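Local atomic coordinates of hypothetical glycoside hydrolase (Parabacteroides distasonis, PDB entry 3TAW), a protein that is of unknown function but belongs to a family of glycoside hydrolase-like proteins that fold as a five-bladed beta-propeller. Residues S72-I76 with G77-S81; T98-A101 with F102-A105; I192-N196 with G197-M201; V328-N332 with K333-Y337. All blocks are in the same frame, centred on the assembly; numbering follows the deposited sequence.

Contact 1. Residues S72-I76 with G77-S81; sequences SAQGI and GSRTS
Arg79 reaches back across the loop to Ala73 and grips that residue's carbonyl oxygen side-on with two nitrogens. Arg79 NE stands 2.8 Å from Ala73 O, and Arg79 NH2 stands 3.0 Å from the same Ala73 O. The oxygen lies in the plane of the guanidinium group; NH2 meets it in the carbonyl plane, whereas NE comes from above that plane. Bends at chi2 (-93°) and chi3 (-67°) fold the long chain back toward Ala73 and present this edge to its carbonyl.

A second set of hydrogen bonds closes a type II beta turn from Gly75 to Ser78. Ser78 N donates to Gly75 O at 3.1 Å, and Ser78 OG adds a short bond of 2.5 Å to the same Gly75 O. Serine suits the end of the turn because its hydroxyl can lock the carbonyl that its own N-H already holds. Gly77, third in the turn, has a positive phi at which a CB would clash with Ile76 O.

Van der Waals contacts fill in between. The small methyl CB of Ala73 fits 3.2 Å from Ser78 O, and the Gln74 amide, tied by NE2 to Asn71, stands perpendicular to the guanidinium with NE2 at its edge. Ser72 OG brushes Arg79 CB at 3.7 Å while bonding to Asp70.

Beyond the loop, Arg79 NH1 forms salt bridges with Glu69 and Asp49. Its buried positive charge is thus probably well compensated, and one side chain ties the backbone of the loop between strands 61-69 and 81-88 to two acidic side chains.

Contact 2. Residues T98-A101 with F102-A105; sequences TKPA and FYPA. With EDO (1,2-ethanediol), chain N; ACT (acetate ion), chain E.
Lys99 curls over the chain to meet the ring of Tyr103. Its first two torsions are extended, but bends at chi3 (80°) and chi4 (64°) turn the ammonium group back toward its own segment, where Lys99 NZ donates to Pro100 O at 2.9 Å, nearly in line with the carbonyl bond. From there NZ lies 3.6 Å from Tyr103 CE2. Lysine suits the place because its chain is long and flexible enough to curl back and still carry a donor at its end.

Tyr103 completes the approach with a chi1 of 45°, which sets CG between its backbone N and carbonyl carbon and raises the ring beside Pro100. The proline carbonyl O meets the ring edge, 3.4 Å from CE2, and Pro100 CG packs 4.0 Å from Tyr103 CD2, the two side chains at about a right angle.

Between them, Ala101 and Phe102 both face Leu83 of strand 81-88, a classic beta bulge that attaches this irregular segment to the sheet. Phe102 is buried: its ring makes edge-to-face contacts with Tyr135 and Trp156 and a cation-pi contact with Lys158, a setting that suits a purely aromatic side chain.

An ethanediol, probably from the crystallisation liquor, lies over a face of the Tyr103 ring, and its O2 accepts from Tyr103 N at 2.9 Å while also sitting over a face of Phe102. One water accepts from Lys99 NZ and donates to Tyr103 OH. The phenol hydroxyl in turn donates to an acetate oxygen, OXT, 2.6 Å from Tyr103 OH.

Contact 3. Residues I192-N196 with G197-M201; sequences IAKVN and GKYFM. With EDO (1,2-ethanediol), chain Q; EDO (1,2-ethanediol), chain S.
Lys194 and Tyr199 have similar first torsions, -69° and -63°, each setting CG beside its own backbone N, and the lysine chain is fully extended beyond that point. The result is that the methylene chain of Lys194 runs over one face of the tyrosine ring. CG rides above the rim and CE lies 4.0 Å from the ring centroid, a CH-pi contact in which Lys194 CE comes within 3.5 Å of Tyr199 CZ. Ile192 brings its CG2 branch to the same ring, 3.6 Å from Tyr199 CD1. Lysine suits this exposed place because its aliphatic stem can pack on an aromatic face while the ammonium stays hydrated: a water accepts from Lys194 NZ and donates to Gly197 O.

The chain reverses through a type I' beta turn from Val195 to Lys198, which form a single antiparallel hydrogen-bonded bridge. Val195 N donates to Lys198 O at 2.8 Å, and Lys198 N donates to Val195 O at 3.1 Å. Asn196 and Gly197 both have positive phi, which these two residue types tolerate best. The turn joins strands 189-192 and 199-203, each paired with strand 179-186 in its sheet.

Among the buried side chains, Val195 CG2 packs 4.2 Å from Phe200 CB, with the phenylalanine ring lying against strand 209-213. At the turn tip Asn196 ND2 is bonded to Asn291 O and also, at 2.8 Å, to O2 of an ethanediol. Asn196 N donates to O1 of a second ethanediol, again at 2.8 Å.

Contact 4. Residues V328-N332 with K333-Y337; sequences VYYRN and KWYLY. With EDO (1,2-ethanediol), chain J.
Tyr329 turns its edge to the face of Trp334 in a tightly packed part of this hairpin. With chi1 of -174° in the tyrosine and -67° in the tryptophan, the two lean together as a non-hydrogen-bonded pair whose side chains share one face of the sheet. Tyr329 CD1 lies 3.6 Å from Trp334 CE2, the ring planes stand at 55°, and Tyr329 CB makes a CH-pi contact over the six-membered ring. The large flat indole provides the surface for both. On the other face, Val328 CG2 packs 3.8 Å from Tyr335 CB, and Tyr330 O meets the Tyr335 ring edge, 3.3 Å from CE1. Four backbone hydrogen bonds hold Val328 to Tyr335 and Tyr330 to Lys333.

The type I' turn from Tyr330 to Lys333 is looser and wetter. Arg331 and Asn332 are exposed there, and their backbone N-H groups donate to the two oxygens of an ethanediol; a water bridges Arg331 O and Tyr335 OH.

Strand 344-350 pairs with strand 333-340, while Val328, Tyr330 and Tyr337 press on Ile62 of strand 61-69, with strand 49-58 alongside, consistent with neighbouring propeller blades packed face to face.

All four contacts are local, and each has a buried and an exposed side: Arg79 against Gln74 and Ile76 in contact 1, Phe102 against Lys99 in contact 2, Phe200 against Asn196 and Gly197 in contact 3, Trp334 against Arg331 and Asn332 in contact 4. Contacts 1 and 2 touch, Thr80 CG2 lying 4.0 Å from Pro104 CG, and both adjoin strand 81-88. They are irregular loops: in contact 1 arginine bonds lock the backbone, whereas contact 2 rests on a bulge, a ring and solvent bridges. Contacts 3 and 4 are type I' turns in separate sheets. Contact 4 is a true hairpin with aromatic packing, contact 3 only a single bridge with a lysine over a tyrosine.

Contact 1. Residues S72-I76 with G77-S81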
loop_
_atom_site.group_PDB
_atom_site.type_symbol
_atom_site.label_atom_id
_atom_site.label_comp_id
_atom_site.label_asym_id
_atom_site.label_seq_id
_atom_site.Cartn_x
_atom_site.Cartn_y
_atom_site.Cartn_z
ATOM N N SER A 72 -14.451 15.701 -8.105
ATOM C CA SER A 72 -14.211 16.592 -9.249
ATOM C C SER A 72 -14.548 15.903 -10.593
ATOM O O SER A 72 -14.771 16.572 -11.603
ATOM C CB SER A 72 -12.780 17.159 -9.241
ATOM O OG SER A 72 -11.796 16.149 -9.143
ATOM N N ALA A 73 -14.608 14.569 -10.575
ATOM C CA ALA A 73 -15.116 13.774 -11.689
ATOM C C ALA A 73 -15.594 12.405 -11.187
ATOM O O ALA A 73 -15.345 12.034 -10.030
ATOM C CB ALA A 73 -14.041 13.611 -12.780
ATOM N N GLN A 74 -16.277 11.667 -12.058
ATOM C CA GLN A 74 -16.719 10.292 -11.774
ATOM C C GLN A 74 -15.917 9.278 -12.594
ATOM O O GLN A 74 -15.685 9.487 -13.782
ATOM C CB GLN A 74 -18.213 10.147 -12.114
ATOM C CG GLN A 74 -19.125 11.057 -11.299
ATOM C CD GLN A 74 -19.005 10.812 -9.805
ATOM O OE1 GLN A 74 -19.198 9.687 -9.332
ATOM N NE2 GLN A 74 -18.686 11.863 -9.050
ATOM N N GLY A 75 -15.517 8.174 -11.964
ATOM C CA GLY A 75 -14.772 7.106 -12.641
ATOM C C GLY A 75 -13.467 6.851 -11.916
ATOM O O GLY A 75 -12.860 7.781 -11.388
ATOM N N ILE A 76 -13.041 5.593 -11.880
ATOM C CA ILE A 76 -11.792 5.244 -11.238
ATOM C C ILE A 76 -10.683 6.031 -11.925
ATOM O O ILE A 76 -10.574 6.013 -13.149
ATOM C CB ILE A 76 -11.511 3.718 -11.324
ATOM C CG1 ILE A 76 -12.420 2.963 -10.343
ATOM C CG2 ILE A 76 -10.023 3.424 -11.054
ATOM C CD1 ILE A 76 -12.816 1.591 -10.818
ATOM N N GLY A 77 -9.889 6.744 -11.133
ATOM C CA GLY A 77 -8.744 7.479 -11.632
ATOM C C GLY A 77 -9.053 8.820 -12.275
ATOM O O GLY A 77 -8.146 9.453 -12.814
ATOM N N SER A 78 -10.300 9.278 -12.160
ATOM C CA SER A 78 -10.767 10.499 -12.833
ATOM C C SER A 78 -10.675 11.781 -11.988
ATOM O O SER A 78 -10.922 12.874 -12.507
ATOM C CB SER A 78 -12.234 10.321 -13.256
ATOM O OG SER A 78 -13.058 10.183 -12.091
ATOM N N ARG A 79 -10.355 11.652 -10.697
ATOM C CA ARG A 79 -10.484 12.783 -9.752
ATOM C C ARG A 79 -9.115 13.105 -9.129
ATOM O O ARG A 79 -8.099 12.842 -9.761
ATOM C CB ARG A 79 -11.578 12.490 -8.718
ATOM C CG ARG A 79 -11.469 11.192 -7.947
ATOM C CD ARG A 79 -12.258 10.014 -8.603
ATOM N NE ARG A 79 -13.685 10.295 -8.524
ATOM C CZ ARG A 79 -14.495 9.951 -7.523
ATOM N NH1 ARG A 79 -14.082 9.215 -6.472
ATOM N NH2 ARG A 79 -15.752 10.344 -7.574
ATOM N N THR A 80 -9.076 13.733 -7.955
ATOM C CA THR A 80 -7.804 14.064 -7.322
ATOM C C THR A 80 -7.710 13.335 -5.997
ATOM O O THR A 80 -8.622 13.430 -5.165
ATOM C CB THR A 80 -7.621 15.582 -7.097
ATOM O OG1 THR A 80 -7.756 16.269 -8.348
ATOM C CG2 THR A 80 -6.232 15.895 -6.488
ATOM N N SER A 81 -6.591 12.632 -5.801
ATOM C CA SER A 81 -6.305 11.928 -4.551
ATOM C C SER A 81 -5.359 12.756 -3.692
ATOM O O SER A 81 -4.439 13.390 -4.205
ATOM C CB SER A 81 -5.663 10.561 -4.832
ATOM O OG SER A 81 -6.582 9.662 -5.451
#

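Contact 2. Residues T98-A101 with F102-A105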
loop_
_atom_site.group_PDB
_atom_site.type_symbol
_atom_site.label_atom_id
_atom_site.label_comp_id
_atom_site.label_asym_id
_atom_site.label_seq_id
_atom_site.Cartn_x
_atom_site.Cartn_y
_atom_site.Cartn_z
ATOM N N THR A 98 -8.667 17.935 9.576
ATOM C CA THR A 98 -9.508 18.563 8.574
ATOM C C THR A 98 -8.730 18.945 7.330
ATOM O O THR A 98 -9.331 19.169 6.301
ATOM C CB THR A 98 -10.218 19.819 9.139
ATOM O OG1 THR A 98 -9.248 20.746 9.655
ATOM C CG2 THR A 98 -11.169 19.419 10.221
ATOM N N LYS A 99 -7.415 19.103 7.454
ATOM C CA LYS A 99 -6.542 19.381 6.320
ATOM C C LYS A 99 -5.791 18.103 5.934
ATOM O O LYS A 99 -5.236 17.454 6.795
ATOM C CB LYS A 99 -5.520 20.455 6.702
ATOM C CG LYS A 99 -4.855 21.119 5.547
ATOM C CD LYS A 99 -3.781 22.104 6.004
ATOM C CE LYS A 99 -2.495 21.396 6.357
ATOM N NZ LYS A 99 -1.960 20.750 5.125
ATOM N N PRO A 100 -5.749 17.767 4.633
ATOM C CA PRO A 100 -4.896 16.647 4.237
ATOM C C PRO A 100 -3.416 16.914 4.572
ATOM O O PRO A 100 -2.952 18.070 4.555
ATOM C CB PRO A 100 -5.130 16.523 2.729
ATOM C CG PRO A 100 -5.522 17.943 2.306
ATOM C CD PRO A 100 -6.291 18.512 3.473
ATOM N N ALA A 101 -2.689 15.846 4.891
ATOM C CA ALA A 101 -1.268 15.963 5.253
ATOM C C ALA A 101 -0.320 15.817 4.054
ATOM O O ALA A 101 0.862 16.169 4.158
ATOM C CB ALA A 101 -0.918 14.937 6.323
ATOM N N PHE A 102 -0.843 15.316 2.941
ATOM C CA PHE A 102 -0.058 15.117 1.710
ATOM C C PHE A 102 -0.965 15.298 0.509
ATOM O O PHE A 102 -2.113 14.842 0.513
ATOM C CB PHE A 102 0.562 13.722 1.731
ATOM C CG PHE A 102 1.755 13.573 0.845
ATOM C CD1 PHE A 102 3.002 13.990 1.268
ATOM C CD2 PHE A 102 1.645 12.986 -0.405
ATOM C CE1 PHE A 102 4.122 13.856 0.458
ATOM C CE2 PHE A 102 2.765 12.851 -1.227
ATOM C CZ PHE A 102 4.010 13.260 -0.786
ATOM N N TYR A 103 -0.481 16.036 -0.486
ATOM C CA TYR A 103 -1.334 16.471 -1.596
ATOM C C TYR A 103 -0.496 17.074 -2.713
ATOM O O TYR A 103 0.653 17.477 -2.492
ATOM C CB TYR A 103 -2.354 17.525 -1.088
ATOM C CG TYR A 103 -1.722 18.552 -0.206
ATOM C CD1 TYR A 103 -1.114 19.669 -0.742
ATOM C CD2 TYR A 103 -1.686 18.375 1.186
ATOM C CE1 TYR A 103 -0.502 20.618 0.074
ATOM C CE2 TYR A 103 -1.080 19.287 1.998
ATOM C CZ TYR A 103 -0.481 20.419 1.434
ATOM O OH TYR A 103 0.147 21.346 2.236
ATOM N N PRO A 104 -1.063 17.127 -3.929
ATOM C CA PRO A 104 -0.361 17.775 -5.022
ATOM C C PRO A 104 -0.348 19.297 -4.797
ATOM O O PRO A 104 -1.258 19.842 -4.152
ATOM C CB PRO A 104 -1.207 17.409 -6.243
ATOM C CG PRO A 104 -2.594 17.268 -5.704
ATOM C CD PRO A 104 -2.394 16.634 -4.342
ATOM N N ALA A 105 0.676 19.975 -5.308
ATOM C CA ALA A 105 0.845 21.385 -5.038
ATOM C C ALA A 105 1.681 22.001 -6.145
ATOM O O ALA A 105 2.087 21.295 -7.070
ATOM C CB ALA A 105 1.519 21.579 -3.672
HETATM C C1 EDO N . 2.496 18.635 1.665
HETATM O O1 EDO N . 3.681 17.994 2.133
HETATM C C2 EDO N . 2.408 18.394 0.174
HETATM O O2 EDO N . 2.190 17.000 -0.087
HETATM C C ACT E . 0.168 24.442 0.862
HETATM O O ACT E . -1.006 24.302 1.314
HETATM O OXT ACT E . 1.036 23.580 1.192
HETATM C CH3 ACT E . 0.542 25.584 -0.041
HETATM O O HOH W 1 0.809 20.628 5.051
HETATM O O HOH W 2 -2.703 22.875 3.004
#

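Contact 3. Residues I192-N196 with G197-M201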
loop_
_atom_site.group_PDB
_atom_site.type_symbol
_atom_site.label_atom_id
_atom_site.label_comp_id
_atom_site.label_asym_id
_atom_site.label_seq_id
_atom_site.Cartn_x
_atom_site.Cartn_y
_atom_site.Cartn_z
ATOM N N ILE A 192 12.487 -0.239 8.968
ATOM C CA ILE A 192 13.067 -0.602 7.670
ATOM C C ILE A 192 14.367 -1.404 7.927
ATOM O O ILE A 192 15.161 -1.076 8.816
ATOM C CB ILE A 192 13.270 0.650 6.795
ATOM C CG1 ILE A 192 11.921 1.249 6.418
ATOM C CG2 ILE A 192 14.116 0.325 5.551
ATOM C CD1 ILE A 192 12.001 2.731 5.888
ATOM N N ALA A 193 14.521 -2.501 7.179
ATOM C CA ALA A 193 15.608 -3.452 7.364
ATOM C C ALA A 193 16.330 -3.667 6.063
ATOM O O ALA A 193 15.688 -4.000 5.048
ATOM C CB ALA A 193 15.040 -4.782 7.840
ATOM N N LYS A 194 17.650 -3.542 6.091
ATOM C CA LYS A 194 18.467 -3.897 4.921
ATOM C C LYS A 194 18.504 -5.399 4.731
ATOM O O LYS A 194 18.421 -6.162 5.698
ATOM C CB LYS A 194 19.905 -3.382 5.085
ATOM C CG LYS A 194 20.002 -1.876 5.026
ATOM C CD LYS A 194 21.425 -1.399 5.303
ATOM C CE LYS A 194 21.584 0.094 5.040
ATOM N NZ LYS A 194 23.013 0.476 5.270
ATOM N N VAL A 195 18.635 -5.808 3.468
ATOM C CA VAL A 195 18.829 -7.190 3.095
ATOM C C VAL A 195 20.118 -7.228 2.291
ATOM O O VAL A 195 20.254 -6.516 1.275
ATOM C CB VAL A 195 17.643 -7.738 2.267
ATOM C CG1 VAL A 195 17.891 -9.233 1.919
ATOM C CG2 VAL A 195 16.308 -7.527 3.026
ATOM N N ASN A 196 21.082 -8.012 2.774
ATOM C CA ASN A 196 22.405 -8.056 2.154
ATOM C C ASN A 196 23.017 -6.667 1.940
ATOM O O ASN A 196 23.592 -6.379 0.902
ATOM C CB ASN A 196 22.331 -8.849 0.846
ATOM C CG ASN A 196 21.960 -10.299 1.082
ATOM O OD1 ASN A 196 22.444 -10.933 2.048
ATOM N ND2 ASN A 196 21.112 -10.841 0.216
ATOM N N GLY A 197 22.852 -5.802 2.938
ATOM C CA GLY A 197 23.460 -4.474 2.944
ATOM C C GLY A 197 22.750 -3.382 2.152
ATOM O O GLY A 197 23.263 -2.277 2.062
ATOM N N LYS A 198 21.618 -3.697 1.529
ATOM C CA LYS A 198 20.857 -2.741 0.731
ATOM C C LYS A 198 19.427 -2.656 1.232
ATOM O O LYS A 198 18.884 -3.631 1.724
ATOM C CB LYS A 198 20.813 -3.150 -0.750
ATOM C CG LYS A 198 22.196 -3.112 -1.432
ATOM C CD LYS A 198 22.097 -2.599 -2.866
ATOM C CE LYS A 198 23.476 -2.261 -3.460
ATOM N NZ LYS A 198 23.443 -0.964 -4.248
ATOM N N TYR A 199 18.824 -1.491 1.067
ATOM C CA TYR A 199 17.385 -1.382 1.287
ATOM C C TYR A 199 16.716 -2.145 0.161
ATOM O O TYR A 199 17.245 -2.217 -0.951
ATOM C CB TYR A 199 16.951 0.067 1.306
ATOM C CG TYR A 199 17.582 0.815 2.448
ATOM C CD1 TYR A 199 17.199 0.561 3.752
ATOM C CD2 TYR A 199 18.580 1.753 2.230
ATOM C CE1 TYR A 199 17.766 1.229 4.811
ATOM C CE2 TYR A 199 19.168 2.427 3.306
ATOM C CZ TYR A 199 18.747 2.155 4.589
ATOM O OH TYR A 199 19.298 2.817 5.682
ATOM N N PHE A 200 15.555 -2.719 0.442
ATOM C CA PHE A 200 14.906 -3.604 -0.519
ATOM C C PHE A 200 13.409 -3.368 -0.521
ATOM O O PHE A 200 12.817 -3.159 0.521
ATOM C CB PHE A 200 15.184 -5.078 -0.156
ATOM C CG PHE A 200 14.914 -6.056 -1.277
ATOM C CD1 PHE A 200 13.656 -6.577 -1.467
ATOM C CD2 PHE A 200 15.934 -6.471 -2.125
ATOM C CE1 PHE A 200 13.396 -7.479 -2.498
ATOM C CE2 PHE A 200 15.674 -7.364 -3.161
ATOM C CZ PHE A 200 14.417 -7.869 -3.341
HETATM N N MSE A 201 12.797 -3.403 -1.700
HETATM C CA MSE A 201 11.348 -3.422 -1.754
HETATM C C MSE A 201 10.842 -4.351 -2.841
HETATM O O MSE A 201 11.538 -4.633 -3.826
HETATM C CB MSE A 201 10.773 -2.009 -1.928
HETATM C CG MSE A 201 11.154 -1.342 -3.210
HETATM SE SE MSE A 201 10.486 0.479 -3.317
HETATM C CE MSE A 201 10.795 0.683 -5.212
HETATM C C1 EDO Q . 20.214 -6.806 -2.078
HETATM O O1 EDO Q . 20.816 -7.045 -3.361
HETATM C C2 EDO Q . 19.401 -8.024 -1.646
HETATM O O2 EDO Q . 20.086 -9.270 -1.880
HETATM C C1 EDO S . 20.474 -10.951 4.744
HETATM O O1 EDO S . 20.722 -9.574 5.078
HETATM C C2 EDO S . 19.552 -11.582 5.777
HETATM O O2 EDO S . 18.285 -10.909 5.754
HETATM O O HOH W 3 14.594 -2.378 3.135
HETATM O O HOH W 4 24.826 -1.136 3.998
#

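Contact 4. Residues V328-N332 with K333-Y337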
loop_
_atom_site.group_PDB
_atom_site.type_symbol
_atom_site.label_atom_id
_atom_site.label_comp_id
_atom_site.label_asym_id
_atom_site.label_seq_id
_atom_site.Cartn_x
_atom_site.Cartn_y
_atom_site.Cartn_z
ATOM N N VAL A 328 0.356 -2.403 11.213
ATOM C CA VAL A 328 1.132 -2.009 12.382
ATOM C C VAL A 328 0.999 -3.038 13.504
ATOM O O VAL A 328 -0.020 -3.724 13.620
ATOM C CB VAL A 328 0.731 -0.610 12.932
ATOM C CG1 VAL A 328 1.041 0.493 11.906
ATOM C CG2 VAL A 328 -0.764 -0.574 13.353
ATOM N N TYR A 329 2.032 -3.112 14.341
ATOM C CA TYR A 329 2.031 -3.905 15.553
ATOM C C TYR A 329 1.918 -2.924 16.719
ATOM O O TYR A 329 2.840 -2.129 16.964
ATOM C CB TYR A 329 3.332 -4.697 15.649
ATOM C CG TYR A 329 3.341 -5.641 16.803
ATOM C CD1 TYR A 329 2.530 -6.759 16.798
ATOM C CD2 TYR A 329 4.127 -5.396 17.926
ATOM C CE1 TYR A 329 2.512 -7.641 17.864
ATOM C CE2 TYR A 329 4.119 -6.275 18.996
ATOM C CZ TYR A 329 3.299 -7.379 18.959
ATOM O OH TYR A 329 3.273 -8.265 20.007
ATOM N N TYR A 330 0.785 -2.960 17.414
ATOM C CA TYR A 330 0.432 -1.920 18.405
ATOM C C TYR A 330 -0.295 -2.597 19.551
ATOM O O TYR A 330 -1.170 -3.422 19.316
ATOM C CB TYR A 330 -0.488 -0.897 17.757
ATOM C CG TYR A 330 -0.772 0.332 18.579
ATOM C CD1 TYR A 330 0.175 1.324 18.713
ATOM C CD2 TYR A 330 -2.014 0.524 19.169
ATOM C CE1 TYR A 330 -0.083 2.483 19.457
ATOM C CE2 TYR A 330 -2.303 1.673 19.894
ATOM C CZ TYR A 330 -1.332 2.653 20.048
ATOM O OH TYR A 330 -1.589 3.808 20.789
ATOM N N ARG A 331 0.085 -2.272 20.777
ATOM C CA ARG A 331 -0.548 -2.877 21.958
ATOM C C ARG A 331 -0.655 -4.402 21.803
ATOM O O ARG A 331 -1.696 -5.000 22.024
ATOM C CB ARG A 331 -1.930 -2.257 22.201
ATOM C CG ARG A 331 -1.885 -0.787 22.470
ATOM C CD ARG A 331 -3.315 -0.181 22.615
ATOM N NE ARG A 331 -4.063 -0.781 23.725
ATOM C CZ ARG A 331 -5.289 -0.408 24.093
ATOM N NH1 ARG A 331 -5.921 0.582 23.454
ATOM N NH2 ARG A 331 -5.894 -1.028 25.099
ATOM N N ASN A 332 0.446 -5.005 21.385
ATOM C CA ASN A 332 0.599 -6.454 21.311
ATOM C C ASN A 332 -0.294 -7.181 20.304
ATOM O O ASN A 332 -0.459 -8.416 20.374
ATOM C CB ASN A 332 0.516 -7.067 22.715
ATOM C CG ASN A 332 1.742 -6.720 23.543
ATOM O OD1 ASN A 332 2.841 -7.188 23.249
ATOM N ND2 ASN A 332 1.573 -5.897 24.535
ATOM N N LYS A 333 -0.815 -6.431 19.342
ATOM C CA LYS A 333 -1.623 -7.014 18.260
ATOM C C LYS A 333 -1.256 -6.398 16.904
ATOM O O LYS A 333 -0.704 -5.293 16.823
ATOM C CB LYS A 333 -3.116 -6.758 18.514
ATOM C CG LYS A 333 -3.693 -7.351 19.808
ATOM C CD LYS A 333 -5.176 -6.950 19.949
ATOM C CE LYS A 333 -5.859 -7.561 21.173
ATOM N NZ LYS A 333 -6.524 -8.868 20.861
ATOM N N TRP A 334 -1.634 -7.091 15.834
ATOM C CA TRP A 334 -1.476 -6.555 14.492
ATOM C C TRP A 334 -2.777 -5.930 14.029
ATOM O O TRP A 334 -3.826 -6.563 14.116
ATOM C CB TRP A 334 -1.109 -7.657 13.528
ATOM C CG TRP A 334 0.221 -8.230 13.772
ATOM C CD1 TRP A 334 0.499 -9.343 14.490
ATOM C CD2 TRP A 334 1.471 -7.732 13.291
ATOM N NE1 TRP A 334 1.851 -9.572 14.509
ATOM C CE2 TRP A 334 2.476 -8.615 13.766
ATOM C CE3 TRP A 334 1.846 -6.632 12.528
ATOM C CZ2 TRP A 334 3.821 -8.424 13.498
ATOM C CZ3 TRP A 334 3.206 -6.448 12.250
ATOM C CH2 TRP A 334 4.165 -7.350 12.751
ATOM N N TYR A 335 -2.687 -4.691 13.551
ATOM C CA TYR A 335 -3.800 -3.969 12.974
ATOM C C TYR A 335 -3.524 -3.770 11.486
ATOM O O TYR A 335 -2.529 -3.147 11.107
ATOM C CB TYR A 335 -3.972 -2.612 13.662
ATOM C CG TYR A 335 -4.400 -2.728 15.104
ATOM C CD1 TYR A 335 -3.472 -2.991 16.106
ATOM C CD2 TYR A 335 -5.738 -2.611 15.467
ATOM C CE1 TYR A 335 -3.869 -3.117 17.430
ATOM C CE2 TYR A 335 -6.143 -2.735 16.791
ATOM C CZ TYR A 335 -5.193 -2.987 17.778
ATOM O OH TYR A 335 -5.587 -3.133 19.120
ATOM N N LEU A 336 -4.400 -4.339 10.672
ATOM C CA LEU A 336 -4.315 -4.351 9.208
ATOM C C LEU A 336 -5.391 -3.433 8.633
ATOM O O LEU A 336 -6.560 -3.627 8.915
ATOM C CB LEU A 336 -4.548 -5.781 8.698
ATOM C CG LEU A 336 -4.576 -5.977 7.190
ATOM C CD1 LEU A 336 -3.179 -5.706 6.583
ATOM C CD2 LEU A 336 -5.104 -7.362 6.821
ATOM N N TYR A 337 -4.967 -2.405 7.880
ATOM C CA TYR A 337 -5.859 -1.404 7.296
ATOM C C TYR A 337 -5.949 -1.642 5.798
ATOM O O TYR A 337 -4.926 -1.824 5.133
ATOM C CB TYR A 337 -5.384 0.019 7.618
ATOM C CG TYR A 337 -5.480 0.244 9.110
ATOM C CD1 TYR A 337 -6.703 0.550 9.713
ATOM C CD2 TYR A 337 -4.386 0.025 9.936
ATOM C CE1 TYR A 337 -6.805 0.684 11.091
ATOM C CE2 TYR A 337 -4.486 0.144 11.330
ATOM C CZ TYR A 337 -5.695 0.484 11.902
ATOM O OH TYR A 337 -5.775 0.568 13.282
HETATM C C1 EDO J . 3.741 -1.436 20.483
HETATM O O1 EDO J . 2.601 -0.645 20.894
HETATM C C2 EDO J . 3.376 -2.921 20.386
HETATM O O2 EDO J . 2.888 -3.473 21.627
HETATM O O HOH W 5 -4.306 -4.206 21.266
#